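Local structure of monomethylamine corrinoid protein 1 (Methanosarcina barkeri, 3EZX) at residues A[1-4]-A[5-8]; A[19-22]-A[23-27]. The protein carries a methyl group on its bound corrinoid cofactor between the methyltransferases MtmB and MtbA during methanogenesis from methylamine. One frame throughout, in Å; residues are numbered along the deposited sequence.

In the fold
From the N terminus, the chain passes directly into helix 3-14, and contact 1 (1-4 with 5-8) is the start of that helix, its two segments joined without an intervening loop. The connection after residue 14 leads to helix 20-30, whose first turns form contact 2 (19-22 with 23-27), again within one continuous run. The two contacts therefore follow in series, neither nested nor crossed, with centres about 13 Å apart. Their helices meet through side chains: Ile5 CD1 lies 4.0 Å from Leu24 CD2. Contact 2 carries the packing on to helices 35-55 and 61-82, so together they link parts of the all-helical N-terminal bundle.

Contact 1: residues A[1-4]-A[5-8]; sequences ANQE and IFDK
Phe6 reaches back beneath the residues that open helix 3-14, and its side chain can be followed atom by atom. CB lies 3.4 Å from Gln3 O and also meets Gln3 NE2. With CG anti to its own carbonyl carbon (chi1 -77°), the ring turns back toward the N terminus; CG and CD2 run beside Asn2 O, CD2 at 3.4 Å. CE2 comes 3.6 Å from Ala1 O and also lies near Asn2 CB. The same Asn2 O accepts the backbone N-H of Phe6 at 3.2 Å, so this carbonyl meets both the main chain and the ring of one residue.

One residue on, Asp7 N donates to Gln3 O at 3.1 Å with a nearly straight N-H...O angle of 166°. Gln3 bends at chi2, which brings its amide back to Asp7; NE2 gives a weak hydrogen bond to OD1 over 3.3 Å, amide and carboxylate planes 34° apart. Lys8 N is bonded to Glu4 O in the next step. The Glu4 and Lys8 chains run together in the same direction, yet OE2 and NZ remain 4.5 Å apart, too far for a salt bridge. Ile5 also packs against Glu27 and Ala28, setting this first turn against helix 20-30 in the N-terminal helical bundle.

Contact 2: residues A[19-22]-A[23-27]; sequences AGTP and ELCKE
Three backbone bonds join Gly20, Thr21 and Pro22 to the turn that follows. Leu24 N donates to Gly20 O at 3.2 Å, the N-H...O angle being 161°; Cys25 N reaches Thr21 O and Lys26 N reaches Pro22 O, each at 3.1 Å. Side-chain carbons gather round the same carbonyls. Glu23 CB comes within 3.3 Å of Gly20 O, and Leu24 CG also lies near that oxygen. Cys25 CB lies near the carbonyl oxygens of both Pro22 and Thr21, and Lys26 CG passes 3.5 Å from Pro22 O before the extended chain leads away.

Glu23 folds back rather than stretching out: a bend at chi2 (-48°) carries its carboxylate over the preceding residue, where OE1 stands 3.5 Å from Pro22 C and near Pro22 CB. The proline nitrogen has no hydrogen to give, a restriction readily accommodated in a helix's first turn, where main-chain nitrogens have no carbonyl of the same helix to bind.

The next shell fixes the start of the helix. Asn17, in the preceding connection, accepts Thr21 OG1 at its backbone O and Gly20 N at its side-chain OD1. Beyond it, Thr21 packs among Ala12, Leu43, Ala70 and Ala74, and Cys25 meets Ile38 and Ala74, while Leu24 faces Leu9 and Ala12 of helix 3-14. Such an alpha-helical N-terminal turn, with proline in an early position and neighbouring helices closing round it, belongs to the helical bundle that precedes the Rossmann-like cobalamin-binding domain in corrinoid proteins of this family.

Contact 1: residues A[1-4]-A[5-8]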
# COMPACT_ATOMS: atom_id res chain seq x y z
N ALA A 1 21.30 7.95 13.14
CA ALA A 1 20.88 9.14 13.93
C ALA A 1 19.36 9.29 13.91
O ALA A 1 18.65 8.44 13.37
CB ALA A 1 21.54 10.40 13.36
N ASN A 2 18.88 10.37 14.52
CA ASN A 2 17.45 10.67 14.56
C ASN A 2 16.59 9.71 15.38
O ASN A 2 15.37 9.82 15.37
CB ASN A 2 16.89 10.72 13.12
CG ASN A 2 17.65 11.68 12.23
OD1 ASN A 2 17.52 11.63 11.00
ND2 ASN A 2 18.44 12.56 12.83
N GLN A 3 17.22 8.78 16.09
CA GLN A 3 16.45 7.80 16.86
C GLN A 3 15.36 8.39 17.75
O GLN A 3 14.29 7.80 17.90
CB GLN A 3 17.37 6.92 17.71
CG GLN A 3 16.69 5.64 18.19
CD GLN A 3 16.18 4.79 17.04
OE1 GLN A 3 16.97 4.32 16.22
NE2 GLN A 3 14.87 4.60 16.96
N GLU A 4 15.62 9.55 18.34
CA GLU A 4 14.62 10.15 19.22
C GLU A 4 13.31 10.46 18.50
O GLU A 4 12.23 10.08 18.97
CB GLU A 4 15.13 11.42 19.88
CG GLU A 4 14.05 12.12 20.72
CD GLU A 4 14.54 13.37 21.44
OE1 GLU A 4 15.12 14.25 20.78
OE2 GLU A 4 14.32 13.47 22.66
N ILE A 5 13.38 11.14 17.36
CA ILE A 5 12.16 11.47 16.64
C ILE A 5 11.48 10.24 16.05
O ILE A 5 10.30 10.25 15.77
CB ILE A 5 12.42 12.55 15.56
CG1 ILE A 5 11.09 13.08 15.02
CG2 ILE A 5 13.28 11.98 14.47
CD1 ILE A 5 10.14 13.57 16.12
N PHE A 6 12.24 9.16 15.86
CA PHE A 6 11.65 7.93 15.36
C PHE A 6 10.75 7.34 16.46
O PHE A 6 9.59 6.97 16.21
CB PHE A 6 12.74 6.91 15.00
CG PHE A 6 13.43 7.19 13.70
CD1 PHE A 6 12.71 7.61 12.60
CD2 PHE A 6 14.80 7.01 13.57
CE1 PHE A 6 13.33 7.84 11.38
CE2 PHE A 6 15.44 7.23 12.36
CZ PHE A 6 14.70 7.65 11.25
N ASP A 7 11.27 7.27 17.68
CA ASP A 7 10.53 6.75 18.81
C ASP A 7 9.26 7.59 19.04
O ASP A 7 8.19 7.04 19.33
CB ASP A 7 11.40 6.77 20.08
CG ASP A 7 12.69 5.97 19.93
OD1 ASP A 7 12.66 4.83 19.43
OD2 ASP A 7 13.76 6.48 20.34
N LYS A 8 9.38 8.91 18.90
CA LYS A 8 8.23 9.80 19.09
C LYS A 8 7.15 9.51 18.04
O LYS A 8 5.95 9.53 18.34
CB LYS A 8 8.67 11.26 18.99
CG LYS A 8 9.47 11.76 20.17
CD LYS A 8 9.67 13.27 20.09
CE LYS A 8 10.36 13.80 21.34
NZ LYS A 8 10.46 15.29 21.34

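Contact 2: residues A[19-22]-A[23-27]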
# COMPACT_ATOMS: atom_id res chain seq x y z
N ALA A 19 -3.89 13.96 16.59
CA ALA A 19 -3.53 15.35 16.37
C ALA A 19 -2.02 15.58 16.28
O ALA A 19 -1.55 16.36 15.46
CB ALA A 19 -4.11 16.21 17.48
N GLY A 20 -1.27 14.88 17.13
CA GLY A 20 0.17 15.05 17.15
C GLY A 20 1.00 14.47 16.03
O GLY A 20 1.94 15.11 15.56
N THR A 21 0.67 13.26 15.60
CA THR A 21 1.42 12.60 14.54
C THR A 21 1.83 13.52 13.39
O THR A 21 2.97 13.46 12.92
CB THR A 21 0.64 11.41 13.98
OG1 THR A 21 0.44 10.45 15.03
CG2 THR A 21 1.40 10.75 12.85
N PRO A 22 0.92 14.39 12.93
CA PRO A 22 1.27 15.28 11.83
C PRO A 22 2.39 16.26 12.19
O PRO A 22 3.32 16.47 11.42
CB PRO A 22 -0.05 15.97 11.52
CG PRO A 22 -1.04 14.89 11.83
CD PRO A 22 -0.53 14.42 13.17
N GLU A 23 2.29 16.84 13.38
CA GLU A 23 3.29 17.80 13.86
C GLU A 23 4.69 17.21 13.89
O GLU A 23 5.66 17.87 13.50
CB GLU A 23 2.90 18.28 15.26
CG GLU A 23 1.49 18.84 15.35
CD GLU A 23 1.20 19.83 14.24
OE1 GLU A 23 1.07 19.40 13.07
OE2 GLU A 23 1.10 21.04 14.53
N LEU A 24 4.79 15.97 14.35
CA LEU A 24 6.06 15.27 14.44
C LEU A 24 6.62 14.95 13.06
O LEU A 24 7.83 14.97 12.85
CB LEU A 24 5.88 13.99 15.24
CG LEU A 24 5.45 14.20 16.70
CD1 LEU A 24 5.12 12.86 17.36
CD2 LEU A 24 6.56 14.90 17.44
N CYS A 25 5.73 14.65 12.13
CA CYS A 25 6.15 14.35 10.77
C CYS A 25 6.81 15.59 10.20
O CYS A 25 7.78 15.50 9.44
CB CYS A 25 4.96 13.95 9.92
SG CYS A 25 4.50 12.22 10.06
N LYS A 26 6.29 16.75 10.57
CA LYS A 26 6.85 18.00 10.10
C LYS A 26 8.16 18.27 10.82
O LYS A 26 9.13 18.74 10.21
CB LYS A 26 5.87 19.15 10.34
CG LYS A 26 4.59 19.07 9.53
CD LYS A 26 3.64 20.20 9.88
CE LYS A 26 2.34 20.09 9.09
NZ LYS A 26 1.38 21.16 9.43
N GLU A 27 8.19 17.98 12.12
CA GLU A 27 9.39 18.19 12.93
C GLU A 27 10.55 17.38 12.38
O GLU A 27 11.65 17.89 12.20
CB GLU A 27 9.14 17.78 14.38
CG GLU A 27 10.36 17.96 15.28
CD GLU A 27 10.16 17.42 16.68
OE1 GLU A 27 9.13 17.74 17.31
OE2 GLU A 27 11.03 16.66 17.16